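Local coordinates for hypothetical protein EF2904 (Enterococcus faecalis, PDB 2AZ4), which is of unknown function but binds two zinc ions in a metallo-beta-lactamase fold and may act as an RNA-binding exonuclease, at residues L110-L113 / K114-M118; N264-R267 / F268-I272; V279-E282 / A283-A287; A287-L290 / E291-I295; E309-P312 / A313-I316. All blocks are in the same frame, centred on the assembly; numbering follows the deposited sequence.

Contact 1: L110-L113 / K114-M118; sequences LYTL and KETKM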
loop_
_atom_site.group_PDB
_atom_site.type_symbol
_atom_site.label_atom_id
_atom_site.label_comp_id
_atom_site.label_asym_id
_atom_site.label_seq_id
_atom_site.Cartn_x
_atom_site.Cartn_y
_atom_site.Cartn_z
ATOM N N LEU A 110 11.526 12.835 5.288
ATOM C CA LEU A 110 10.448 11.897 5.012
ATOM C C LEU A 110 10.948 10.529 5.478
ATOM O O LEU A 110 11.998 10.040 5.010
ATOM C CB LEU A 110 10.106 11.877 3.518
ATOM C CG LEU A 110 9.088 10.832 2.996
ATOM C CD1 LEU A 110 7.741 11.031 3.661
ATOM C CD2 LEU A 110 8.923 10.907 1.463
ATOM N N TYR A 111 10.201 9.940 6.419
ATOM C CA TYR A 111 10.624 8.740 7.141
ATOM C C TYR A 111 9.721 7.589 6.773
ATOM O O TYR A 111 8.506 7.737 6.658
ATOM C CB TYR A 111 10.585 8.927 8.675
ATOM C CG TYR A 111 11.561 9.943 9.222
ATOM C CD1 TYR A 111 12.908 9.607 9.442
ATOM C CD2 TYR A 111 11.152 11.236 9.501
ATOM C CE1 TYR A 111 13.798 10.519 9.927
ATOM C CE2 TYR A 111 12.026 12.170 9.991
ATOM C CZ TYR A 111 13.345 11.807 10.208
ATOM O OH TYR A 111 14.207 12.726 10.685
ATOM N N THR A 112 10.313 6.422 6.611
ATOM C CA THR A 112 9.532 5.256 6.305
ATOM C C THR A 112 10.392 4.041 6.629
ATOM O O THR A 112 11.577 4.197 6.847
ATOM C CB THR A 112 9.022 5.272 4.829
ATOM O OG1 THR A 112 7.963 4.323 4.699
ATOM C CG2 THR A 112 10.133 4.961 3.818
ATOM N N LEU A 113 9.818 2.843 6.703
ATOM C CA LEU A 113 10.707 1.703 6.858
ATOM C C LEU A 113 11.502 1.538 5.561
ATOM O O LEU A 113 10.990 1.809 4.470
ATOM C CB LEU A 113 9.967 0.421 7.227
ATOM C CG LEU A 113 9.367 0.371 8.651
ATOM C CD1 LEU A 113 8.646 -0.923 8.843
ATOM C CD2 LEU A 113 10.414 0.570 9.785
ATOM N N LYS A 114 12.755 1.110 5.685
ATOM C CA LYS A 114 13.642 0.964 4.527
ATOM C C LYS A 114 13.066 0.125 3.371
ATOM O O LYS A 114 13.308 0.454 2.210
ATOM C CB LYS A 114 15.050 0.484 4.949
ATOM C CG LYS A 114 15.127 -0.936 5.450
ATOM C CD LYS A 114 16.502 -1.236 6.080
ATOM C CE LYS A 114 16.559 -2.644 6.697
ATOM N NZ LYS A 114 15.691 -2.753 7.932
ATOM N N GLU A 115 12.286 -0.909 3.678
ATOM C CA GLU A 115 11.670 -1.743 2.649
ATOM C C GLU A 115 10.612 -0.980 1.828
ATOM O O GLU A 115 10.532 -1.136 0.613
ATOM C CB GLU A 115 11.058 -3.021 3.257
ATOM C CG GLU A 115 12.107 -3.913 3.962
ATOM C CD GLU A 115 12.387 -3.499 5.404
ATOM O OE1 GLU A 115 11.796 -2.495 5.891
ATOM O OE2 GLU A 115 13.219 -4.175 6.056
ATOM N N THR A 116 9.816 -0.149 2.500
ATOM C CA THR A 116 8.880 0.728 1.802
ATOM C C THR A 116 9.601 1.626 0.787
ATOM O O THR A 116 9.113 1.844 -0.340
ATOM C CB THR A 116 8.096 1.596 2.804
ATOM O OG1 THR A 116 7.180 0.755 3.537
ATOM C CG2 THR A 116 7.307 2.696 2.053
ATOM N N LYS A 117 10.740 2.174 1.205
ATOM C CA LYS A 117 11.563 2.986 0.300
ATOM C C LYS A 117 12.012 2.206 -0.967
ATOM O O LYS A 117 11.903 2.726 -2.093
ATOM C CB LYS A 117 12.750 3.578 1.072
ATOM C CG LYS A 117 13.709 4.424 0.231
ATOM C CD LYS A 117 14.924 4.799 1.051
ATOM C CE LYS A 117 15.975 5.420 0.141
ATOM N NZ LYS A 117 17.082 6.094 0.883
ATOM N N MET A 118 12.503 0.970 -0.776
ATOM C CA MET A 118 12.844 0.064 -1.882
ATOM C C MET A 118 11.667 -0.174 -2.824
ATOM O O MET A 118 11.813 -0.039 -4.047
ATOM C CB MET A 118 13.305 -1.311 -1.370
ATOM C CG MET A 118 14.638 -1.302 -0.665
ATOM S SD MET A 118 15.169 -2.880 0.073
ATOM C CE MET A 118 16.827 -2.333 0.107
HETATM O O HOH W 1 6.929 1.993 6.409
#
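At L113 and K114 the backbone passes straight from strand 110-113 into helix 114-118. The two axes run 100° apart and approach to 5.3 Å. L113 is the N-cap residue. Its carbonyl O accepts from K117 N at 3.3 Å, the first i to i+4 bond of the turn. T112 and T116 are the side chains that meet at this turn. T112 OG1 sits 3.2 Å from T116 CG2. It also has L90 O as its hydrogen-bond partner. The T112 methyl CG2 packs against K117 CB. T116 holds CG2 opposite its backbone N and OG1 beside that N (chi1 -70°). Its methyl faces T112, while OG1 is turned to water 1, at 3.1 Å. L113 N donates to the same water at 3.0 Å. A weak bond also joins T116 OG1 to G171 O. E115 bends at chi2 (85°), which brings OE1 to 3.7 Å from L113 CB. E115 OE2 makes a weak salt bridge with K114 NZ at 3.4 Å. K117 NZ donates a hydrogen bond to M144 O. These elements open the beta-alpha-beta unit 110-113, 114-123, 145-147 of the metallo-beta-lactamase domain. At this partly buried junction T112 OG1 and T116 OG1 are thus held by backbone carbonyls and a bridging water, while the K114-E115 pair sits on partly exposed residues. The T116 side chain lies about 4 Å from that of the zinc ligand H92, near the metal site without being a ligand itself.

Contact 2: N264-R267 / F268-I272; sequences NVER and FAKII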
loop_
_atom_site.group_PDB
_atom_site.type_symbol
_atom_site.label_atom_id
_atom_site.label_comp_id
_atom_site.label_asym_id
_atom_site.label_seq_id
_atom_site.Cartn_x
_atom_site.Cartn_y
_atom_site.Cartn_z
ATOM N N ASN A 264 3.491 -6.556 -2.974
ATOM C CA ASN A 264 3.371 -7.799 -2.182
ATOM C C ASN A 264 4.513 -8.766 -2.448
ATOM O O ASN A 264 4.320 -9.880 -2.961
ATOM C CB ASN A 264 2.015 -8.495 -2.402
ATOM C CG ASN A 264 1.636 -9.378 -1.242
ATOM O OD1 ASN A 264 2.494 -9.803 -0.458
ATOM N ND2 ASN A 264 0.341 -9.663 -1.114
ATOM N N VAL A 265 5.717 -8.351 -2.065
ATOM C CA VAL A 265 6.931 -9.078 -2.426
ATOM C C VAL A 265 6.948 -10.456 -1.767
ATOM O O VAL A 265 7.409 -11.424 -2.357
ATOM C CB VAL A 265 8.197 -8.302 -2.052
ATOM C CG1 VAL A 265 9.379 -8.870 -2.802
ATOM C CG2 VAL A 265 8.070 -6.829 -2.454
ATOM N N GLU A 266 6.421 -10.539 -0.548
ATOM C CA GLU A 266 6.410 -11.812 0.175
ATOM C C GLU A 266 5.510 -12.860 -0.442
ATOM O O GLU A 266 5.785 -14.047 -0.302
ATOM C CB GLU A 266 6.021 -11.611 1.635
ATOM C CG GLU A 266 7.168 -11.237 2.541
ATOM C CD GLU A 266 6.812 -11.468 4.006
ATOM O OE1 GLU A 266 6.898 -12.631 4.470
ATOM O OE2 GLU A 266 6.407 -10.496 4.667
ATOM N N ARG A 267 4.413 -12.444 -1.074
ATOM C CA ARG A 267 3.589 -13.400 -1.802
ATOM C C ARG A 267 4.404 -13.999 -2.956
ATOM O O ARG A 267 4.405 -15.211 -3.144
ATOM C CB ARG A 267 2.280 -12.782 -2.317
ATOM C CG ARG A 267 1.408 -13.779 -3.089
ATOM C CD ARG A 267 0.051 -13.212 -3.556
ATOM N NE ARG A 267 -0.758 -12.709 -2.443
ATOM C CZ ARG A 267 -1.917 -12.065 -2.593
ATOM N NH1 ARG A 267 -2.418 -11.882 -3.811
ATOM N NH2 ARG A 267 -2.576 -11.600 -1.529
ATOM N N PHE A 268 5.103 -13.156 -3.720
ATOM C CA PHE A 268 5.988 -13.676 -4.786
ATOM C C PHE A 268 7.037 -14.626 -4.236
ATOM O O PHE A 268 7.197 -15.742 -4.749
ATOM C CB PHE A 268 6.636 -12.538 -5.560
ATOM C CG PHE A 268 5.711 -11.876 -6.523
ATOM C CD1 PHE A 268 5.572 -12.377 -7.838
ATOM C CD2 PHE A 268 4.944 -10.767 -6.134
ATOM C CE1 PHE A 268 4.716 -11.755 -8.762
ATOM C CE2 PHE A 268 4.067 -10.143 -7.051
ATOM C CZ PHE A 268 3.955 -10.629 -8.369
ATOM N N ALA A 269 7.710 -14.198 -3.168
ATOM C CA ALA A 269 8.659 -15.046 -2.439
ATOM C C ALA A 269 8.079 -16.397 -2.036
ATOM O O ALA A 269 8.726 -17.444 -2.234
ATOM C CB ALA A 269 9.247 -14.292 -1.225
ATOM N N LYS A 270 6.868 -16.398 -1.477
ATOM C CA LYS A 270 6.206 -17.657 -1.081
ATOM C C LYS A 270 5.849 -18.543 -2.249
ATOM O O LYS A 270 5.954 -19.783 -2.170
ATOM C CB LYS A 270 4.936 -17.402 -0.251
ATOM C CG LYS A 270 5.181 -16.651 1.045
ATOM C CD LYS A 270 6.002 -17.502 2.040
ATOM C CE LYS A 270 6.699 -16.643 3.098
ATOM N NZ LYS A 270 7.076 -17.449 4.312
ATOM N N ILE A 271 5.378 -17.931 -3.329
ATOM C CA ILE A 271 5.086 -18.694 -4.534
ATOM C C ILE A 271 6.356 -19.416 -5.017
ATOM O O ILE A 271 6.327 -20.617 -5.283
ATOM C CB ILE A 271 4.401 -17.808 -5.637
ATOM C CG1 ILE A 271 2.982 -17.459 -5.190
ATOM C CG2 ILE A 271 4.365 -18.530 -6.995
ATOM C CD1 ILE A 271 2.370 -16.287 -5.933
ATOM N N ILE A 272 7.460 -18.681 -5.119
ATOM C CA ILE A 272 8.762 -19.249 -5.477
ATOM C C ILE A 272 9.159 -20.417 -4.559
ATOM O O ILE A 272 9.651 -21.455 -5.029
ATOM C CB ILE A 272 9.838 -18.131 -5.468
ATOM C CG1 ILE A 272 9.542 -17.128 -6.585
ATOM C CG2 ILE A 272 11.245 -18.696 -5.603
ATOM C CD1 ILE A 272 10.419 -15.893 -6.555
#
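R267 and I271 cross at a slant, one helical turn apart. The contact is aliphatic: R267 CG meets I271 CD1 at 3.9 Å. R267 CG stands opposite the backbone N, and the bend at chi3 (-58°) turns the guanidinium back toward the N-terminal end of the helix. There it is gripped by D349, E237 and the carbonyl of C379. I271 CG1 comes down on R267 O at 3.4 Å. F268 is turned differently. Its ring presents an edge, CD2, to N264 O at 3.4 Å, with the oxygen near the ring plane. These side chains belong to the first turns of helix 265-274, which packs on the parallel six-stranded sheet. N264 is its N-cap. N264 OD1 accepts a weak capping bond from R267 N at 3.3 Å and a further bond from H195 NE2. N264 ND2 donates to E237, which also pairs with R267. K270 bends at chi2 (-67°) and lays CG 3.0 Å from E266 O. The E266 and K270 chains draw together toward their ends, but E266 OE1 and K270 NZ remain 4.8 Å apart, not in contact. Backbone i to i+4 bonds join the same turns, A269 N to V265 O at 2.9 Å among them; the first, F268 N to N264 O, is weak.

Contact 3: V279-E282 / A283-A287; sequences VVLE and ANMAA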
loop_
_atom_site.group_PDB
_atom_site.type_symbol
_atom_site.label_atom_id
_atom_site.label_comp_id
_atom_site.label_asym_id
_atom_site.label_seq_id
_atom_site.Cartn_x
_atom_site.Cartn_y
_atom_site.Cartn_z
ATOM N N VAL A 279 9.385 -21.230 -11.150
ATOM C CA VAL A 279 8.788 -19.914 -11.338
ATOM C C VAL A 279 9.685 -19.022 -12.178
ATOM O O VAL A 279 10.901 -19.023 -11.986
ATOM C CB VAL A 279 8.525 -19.230 -9.975
ATOM C CG1 VAL A 279 7.901 -17.855 -10.163
ATOM C CG2 VAL A 279 7.604 -20.113 -9.127
ATOM N N VAL A 280 9.063 -18.256 -13.089
ATOM C CA VAL A 280 9.766 -17.257 -13.905
ATOM C C VAL A 280 9.021 -15.928 -13.785
ATOM O O VAL A 280 7.829 -15.843 -14.076
ATOM C CB VAL A 280 9.882 -17.698 -15.403
ATOM C CG1 VAL A 280 10.798 -16.768 -16.177
ATOM C CG2 VAL A 280 10.409 -19.113 -15.502
ATOM N N LEU A 281 9.711 -14.895 -13.347
ATOM C CA LEU A 281 9.065 -13.590 -13.162
ATOM C C LEU A 281 9.483 -12.588 -14.256
ATOM O O LEU A 281 10.524 -12.756 -14.899
ATOM C CB LEU A 281 9.375 -13.013 -11.766
ATOM C CG LEU A 281 8.953 -13.770 -10.481
ATOM C CD1 LEU A 281 9.268 -13.019 -9.166
ATOM C CD2 LEU A 281 7.469 -14.139 -10.503
ATOM N N GLU A 282 8.675 -11.548 -14.448
ATOM C CA GLU A 282 9.085 -10.430 -15.276
ATOM C C GLU A 282 10.321 -9.834 -14.605
ATOM O O GLU A 282 10.427 -9.876 -13.390
ATOM C CB GLU A 282 7.936 -9.413 -15.379
ATOM C CG GLU A 282 8.251 -8.201 -16.252
ATOM C CD GLU A 282 8.902 -7.092 -15.444
ATOM O OE1 GLU A 282 8.695 -7.085 -14.220
ATOM O OE2 GLU A 282 9.632 -6.243 -16.004
ATOM N N ALA A 283 11.252 -9.285 -15.389
ATOM C CA ALA A 283 12.576 -8.882 -14.876
ATOM C C ALA A 283 12.587 -7.885 -13.716
ATOM O O ALA A 283 13.385 -8.038 -12.773
ATOM C CB ALA A 283 13.496 -8.415 -16.012
ATOM N N ASN A 284 11.720 -6.878 -13.774
ATOM C CA ASN A 284 11.681 -5.824 -12.744
ATOM C C ASN A 284 11.182 -6.391 -11.438
ATOM O O ASN A 284 11.624 -5.980 -10.371
ATOM C CB ASN A 284 10.822 -4.619 -13.184
ATOM C CG ASN A 284 11.473 -3.822 -14.325
ATOM O OD1 ASN A 284 12.390 -3.049 -14.106
ATOM N ND2 ASN A 284 10.994 -4.021 -15.537
ATOM N N MET A 285 10.271 -7.359 -11.514
ATOM C CA MET A 285 9.809 -8.066 -10.322
ATOM C C MET A 285 10.929 -8.938 -9.715
ATOM O O MET A 285 11.107 -8.970 -8.485
ATOM C CB MET A 285 8.547 -8.895 -10.593
ATOM C CG MET A 285 7.857 -9.402 -9.305
ATOM S SD MET A 285 7.154 -8.051 -8.286
ATOM C CE MET A 285 7.801 -8.546 -6.694
ATOM N N ALA A 286 11.660 -9.647 -10.568
ATOM C CA ALA A 286 12.825 -10.410 -10.138
ATOM C C ALA A 286 13.842 -9.500 -9.474
ATOM O O ALA A 286 14.416 -9.845 -8.440
ATOM C CB ALA A 286 13.461 -11.147 -11.327
ATOM N N ALA A 287 14.065 -8.334 -10.062
ATOM C CA ALA A 287 15.059 -7.406 -9.539
ATOM C C ALA A 287 14.689 -6.881 -8.150
ATOM O O ALA A 287 15.559 -6.769 -7.277
ATOM C CB ALA A 287 15.276 -6.246 -10.508
#
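E282 caps the helix that begins with A283, at the strand-to-helix step of the beta-alpha-beta unit 278-282, 283-293, 298-300. This unit lies at one side of a parallel six-stranded sheet. The E282 carboxylate satisfies two backbone N-H groups that have no earlier carbonyl in the helix. OE1 accepts from M285 N at 3.1 Å, on the syn side but 35° out of the carboxylate plane. OE2 accepts from N284 N at 3.1 Å, from above that plane. OE2 takes a second bond, from N284 ND2 at 2.6 Å, through its syn lone pair. The amide lies nearly flat with the carboxylate, the planes 20° apart. Three bonds therefore hold the group and fix its rotation. The bend at chi2 (-88°) folds the carboxylate back over the first turn. The helix N-terminus would probably favour its charged form. E282 O is used too: it accepts from A286 N at 3.1 Å. E282 N is satisfied outside, by Q331 OE1. The remaining side-chain contact is apolar. L281 points toward the helix and slants across M285, and both also pack on F268. L281 CD1 reaches M285 CG at 3.9 Å.

Contact 4: A287-L290 / E291-I295; sequences ALLL and EVFGI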
loop_
_atom_site.group_PDB
_atom_site.type_symbol
_atom_site.label_atom_id
_atom_site.label_comp_id
_atom_site.label_asym_id
_atom_site.label_seq_id
_atom_site.Cartn_x
_atom_site.Cartn_y
_atom_site.Cartn_z
ATOM N N ALA A 287 14.065 -8.334 -10.062
ATOM C CA ALA A 287 15.059 -7.406 -9.539
ATOM C C ALA A 287 14.689 -6.881 -8.150
ATOM O O ALA A 287 15.559 -6.769 -7.277
ATOM C CB ALA A 287 15.276 -6.246 -10.508
ATOM N N LEU A 288 13.412 -6.525 -7.973
ATOM C CA LEU A 288 12.865 -6.113 -6.668
ATOM C C LEU A 288 13.048 -7.216 -5.617
ATOM O O LEU A 288 13.439 -6.964 -4.473
ATOM C CB LEU A 288 11.365 -5.770 -6.788
ATOM C CG LEU A 288 10.690 -5.176 -5.530
ATOM C CD1 LEU A 288 11.479 -3.971 -4.939
ATOM C CD2 LEU A 288 9.239 -4.791 -5.854
ATOM N N LEU A 289 12.746 -8.443 -6.014
ATOM C CA LEU A 289 12.906 -9.587 -5.125
ATOM C C LEU A 289 14.345 -9.758 -4.672
ATOM O O LEU A 289 14.625 -10.110 -3.500
ATOM C CB LEU A 289 12.488 -10.841 -5.861
ATOM C CG LEU A 289 12.274 -12.038 -4.969
ATOM C CD1 LEU A 289 10.928 -11.922 -4.293
ATOM C CD2 LEU A 289 12.304 -13.253 -5.837
ATOM N N LEU A 290 15.255 -9.538 -5.613
ATOM C CA LEU A 290 16.681 -9.657 -5.356
ATOM C C LEU A 290 17.075 -8.545 -4.395
ATOM O O LEU A 290 17.781 -8.784 -3.432
ATOM C CB LEU A 290 17.487 -9.569 -6.662
ATOM C CG LEU A 290 19.027 -9.520 -6.581
ATOM C CD1 LEU A 290 19.605 -10.761 -5.866
ATOM C CD2 LEU A 290 19.631 -9.363 -7.975
ATOM N N GLU A 291 16.570 -7.341 -4.638
ATOM C CA GLU A 291 16.920 -6.191 -3.813
ATOM C C GLU A 291 16.445 -6.337 -2.358
ATOM O O GLU A 291 17.214 -6.116 -1.423
ATOM C CB GLU A 291 16.353 -4.908 -4.427
ATOM C CG GLU A 291 16.841 -3.672 -3.703
ATOM C CD GLU A 291 16.162 -2.416 -4.177
ATOM O OE1 GLU A 291 15.387 -2.503 -5.150
ATOM O OE2 GLU A 291 16.398 -1.345 -3.567
ATOM N N VAL A 292 15.188 -6.746 -2.191
ATOM C CA VAL A 292 14.545 -6.882 -0.885
ATOM C C VAL A 292 14.967 -8.146 -0.099
ATOM O O VAL A 292 15.217 -8.074 1.105
ATOM C CB VAL A 292 12.976 -6.804 -1.039
ATOM C CG1 VAL A 292 12.274 -7.110 0.267
ATOM C CG2 VAL A 292 12.556 -5.419 -1.511
ATOM N N PHE A 293 15.024 -9.297 -0.771
ATOM C CA PHE A 293 15.260 -10.587 -0.112
ATOM C C PHE A 293 16.553 -11.311 -0.471
ATOM O O PHE A 293 16.869 -12.345 0.134
ATOM C CB PHE A 293 14.091 -11.546 -0.374
ATOM C CG PHE A 293 12.817 -11.156 0.310
ATOM C CD1 PHE A 293 12.790 -10.921 1.679
ATOM C CD2 PHE A 293 11.643 -11.024 -0.408
ATOM C CE1 PHE A 293 11.616 -10.567 2.313
ATOM C CE2 PHE A 293 10.459 -10.648 0.226
ATOM C CZ PHE A 293 10.446 -10.426 1.580
ATOM N N GLY A 294 17.284 -10.805 -1.453
ATOM C CA GLY A 294 18.445 -11.526 -1.984
ATOM C C GLY A 294 18.065 -12.808 -2.719
ATOM O O GLY A 294 18.911 -13.670 -2.939
ATOM N N ILE A 295 16.794 -12.937 -3.095
ATOM C CA ILE A 295 16.330 -14.139 -3.771
ATOM C C ILE A 295 16.577 -14.018 -5.277
ATOM O O ILE A 295 16.312 -12.983 -5.881
ATOM C CB ILE A 295 14.867 -14.455 -3.436
ATOM C CG1 ILE A 295 14.769 -14.957 -1.992
ATOM C CG2 ILE A 295 14.294 -15.524 -4.405
ATOM C CD1 ILE A 295 13.318 -15.065 -1.466
#
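L288, L289 and L290 each pack or bond with residues four to six positions on, and the apolar contacts come first. L288 and V292 lie side by side and point the same way, with L288 CD1 3.9 Å from V292 CG2. L289 slants across two partners. Its CD1 touches the edge of the F293 ring near the ring plane, 4.1 Å from CD2. Its CD2 meets I295 CG2 at 3.3 Å, shorter than a normal carbon contact and doubtful in detail. CG of L289 lies opposite the backbone N, and chi2 of 79° splits the branches, CD1 to F293 and CD2 to I295. The F293 ring has V292 CG1 over the centre of one face, and Y170 meets it edge-to-face. Backbone hydrogen bonds form the second group. V292 N bonds to L288 O at 2.9 Å, and E291 N to A287 O and F293 N to L289 O follow the same i to i+4 pattern. They run through the last turns of helix 283-293, the helix of the beta-alpha-beta unit whose next strand is 298-300. G294 ends it with a positive phi of 67°, a backbone shape that suits glycine at a helix C-terminus. Its N still donates to L290 O at 2.9 Å, but from above the carbonyl plane (41° out of it), less well aligned than the V292 bond. Weaker CH...O contacts make the third group. G294 CA lies 3.2 Å from L290 O. I295 O turns back on the helix and lies 3.4 Å from L290 CA.

Contact 5: E309-P312 / A313-I316; sequences ELNP and ALEI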
loop_
_atom_site.group_PDB
_atom_site.type_symbol
_atom_site.label_atom_id
_atom_site.label_comp_id
_atom_site.label_asym_id
_atom_site.label_seq_id
_atom_site.Cartn_x
_atom_site.Cartn_y
_atom_site.Cartn_z
ATOM N N GLU A 309 21.839 -5.836 -12.279
ATOM C CA GLU A 309 21.871 -6.622 -11.042
ATOM C C GLU A 309 21.567 -8.085 -11.276
ATOM O O GLU A 309 22.013 -8.942 -10.532
ATOM C CB GLU A 309 20.839 -6.073 -10.057
ATOM C CG GLU A 309 21.253 -4.787 -9.356
ATOM C CD GLU A 309 21.302 -3.581 -10.291
ATOM O OE1 GLU A 309 20.480 -3.529 -11.238
ATOM O OE2 GLU A 309 22.171 -2.694 -10.079
ATOM N N LEU A 310 20.828 -8.355 -12.343
ATOM C CA LEU A 310 20.328 -9.684 -12.630
ATOM C C LEU A 310 21.432 -10.518 -13.247
ATOM O O LEU A 310 22.276 -10.002 -13.975
ATOM C CB LEU A 310 19.107 -9.588 -13.548
ATOM C CG LEU A 310 17.843 -8.983 -12.922
ATOM C CD1 LEU A 310 16.750 -8.943 -13.947
ATOM C CD2 LEU A 310 17.378 -9.849 -11.703
ATOM N N ASN A 311 21.448 -11.791 -12.894
ATOM C CA ASN A 311 22.311 -12.785 -13.509
ATOM C C ASN A 311 21.796 -13.117 -14.909
ATOM O O ASN A 311 20.695 -13.680 -15.051
ATOM C CB ASN A 311 22.321 -14.047 -12.634
ATOM C CG ASN A 311 23.262 -15.138 -13.155
ATOM O OD1 ASN A 311 23.733 -15.083 -14.280
ATOM N ND2 ASN A 311 23.520 -16.139 -12.324
ATOM N N PRO A 312 22.592 -12.793 -15.954
ATOM C CA PRO A 312 22.196 -13.072 -17.343
ATOM C C PRO A 312 21.845 -14.538 -17.590
ATOM O O PRO A 312 20.999 -14.834 -18.435
ATOM C CB PRO A 312 23.433 -12.685 -18.150
ATOM C CG PRO A 312 24.134 -11.660 -17.309
ATOM C CD PRO A 312 23.905 -12.117 -15.881
ATOM N N ALA A 313 22.468 -15.444 -16.851
ATOM C CA ALA A 313 22.223 -16.881 -17.022
ATOM C C ALA A 313 20.865 -17.355 -16.500
ATOM O O ALA A 313 20.471 -18.504 -16.713
ATOM C CB ALA A 313 23.333 -17.669 -16.377
ATOM N N LEU A 314 20.159 -16.488 -15.791
ATOM C CA LEU A 314 18.849 -16.848 -15.257
ATOM C C LEU A 314 17.722 -16.329 -16.149
ATOM O O LEU A 314 16.531 -16.412 -15.804
ATOM C CB LEU A 314 18.704 -16.364 -13.808
ATOM C CG LEU A 314 19.571 -17.148 -12.803
ATOM C CD1 LEU A 314 19.543 -16.488 -11.422
ATOM C CD2 LEU A 314 19.144 -18.605 -12.733
ATOM N N GLU A 315 18.098 -15.800 -17.309
ATOM C CA GLU A 315 17.098 -15.249 -18.221
ATOM C C GLU A 315 16.528 -16.381 -19.017
ATOM O O GLU A 315 17.272 -17.239 -19.494
ATOM C CB GLU A 315 17.698 -14.211 -19.160
ATOM C CG GLU A 315 16.643 -13.542 -20.075
ATOM C CD GLU A 315 17.244 -12.632 -21.127
ATOM O OE1 GLU A 315 18.434 -12.260 -20.993
ATOM O OE2 GLU A 315 16.526 -12.279 -22.091
ATOM N N ILE A 316 15.204 -16.380 -19.144
ATOM C CA ILE A 316 14.489 -17.291 -20.026
ATOM C C ILE A 316 13.905 -16.437 -21.156
ATOM O O ILE A 316 13.335 -15.360 -20.901
ATOM C CB ILE A 316 13.341 -18.033 -19.303
ATOM C CG1 ILE A 316 13.787 -18.624 -17.949
ATOM C CG2 ILE A 316 12.668 -19.069 -20.235
ATOM C CD1 ILE A 316 14.822 -19.773 -18.007
HETATM O O HOH W 2 20.661 -12.991 -20.268
#
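A313 and N311 meet first, through the backbone N of one and the side-chain oxygen of the other. A313 N donates to N311 OD1 at 2.9 Å, from above the amide carbonyl plane. N311 has CG opposite its backbone N (chi1 -177°), which carries OD1 over the start of the turn. The same oxygen lies 3.4 Å from A313 CB. L314 follows. Its N donates to N311 O at 3.0 Å, again from above the carbonyl plane. N311 O also accepts from Y299 OH, so this one carbonyl serves two donors. The L314 side chain crosses that of N311 at about a right angle, with CD1 3.9 Å from N311 CB. The branch thus packs on the root of the asparagine, while the oxygen at its tip faces A313. E315 comes next. Its N donates to P312 O at 3.3 Å. Water 2 donates to P312 O at 2.6 Å and to E315 OE1 at 2.5 Å, which ties the end of the extended glutamate chain to the turn. E315 CB is also close, 3.4 Å from P312 O. I316 leaves the turn, and like L314 it has a backbone hydrogen bond with Y299 of strand 298-300. The loop lies at the surface, away from the zinc site, between that strand and helix 318-323. The bond from A313 N to N311 OD1 closes an Asx turn at N311-A313. It is laid over two consecutive type I beta turns, 311-314 and 312-315, which make a short 3-10 segment with a proline in its first turn.

Contacts 3 and 4 share A287, since both lie on helix 283-293. Contact 2 packs against both: F268 CD2 is 3.7 Å from M285 CE, and V265 CG1 is 3.7 Å from L289 CD1. Contact 5 lies beside the same helix, with L310 CD1 3.7 Å from A283 O. Contact 1 lies on the sheet that includes strand 110-113. It reaches this group through contact 4, where M118 CG is 3.4 Å from E291 OE2. Contacts 1 and 2 both lie near the two-zinc site, without touching each other. The side chains of T116 and N264 are each about 10 Å from a zinc ion. Contact 5 is remote from the metals.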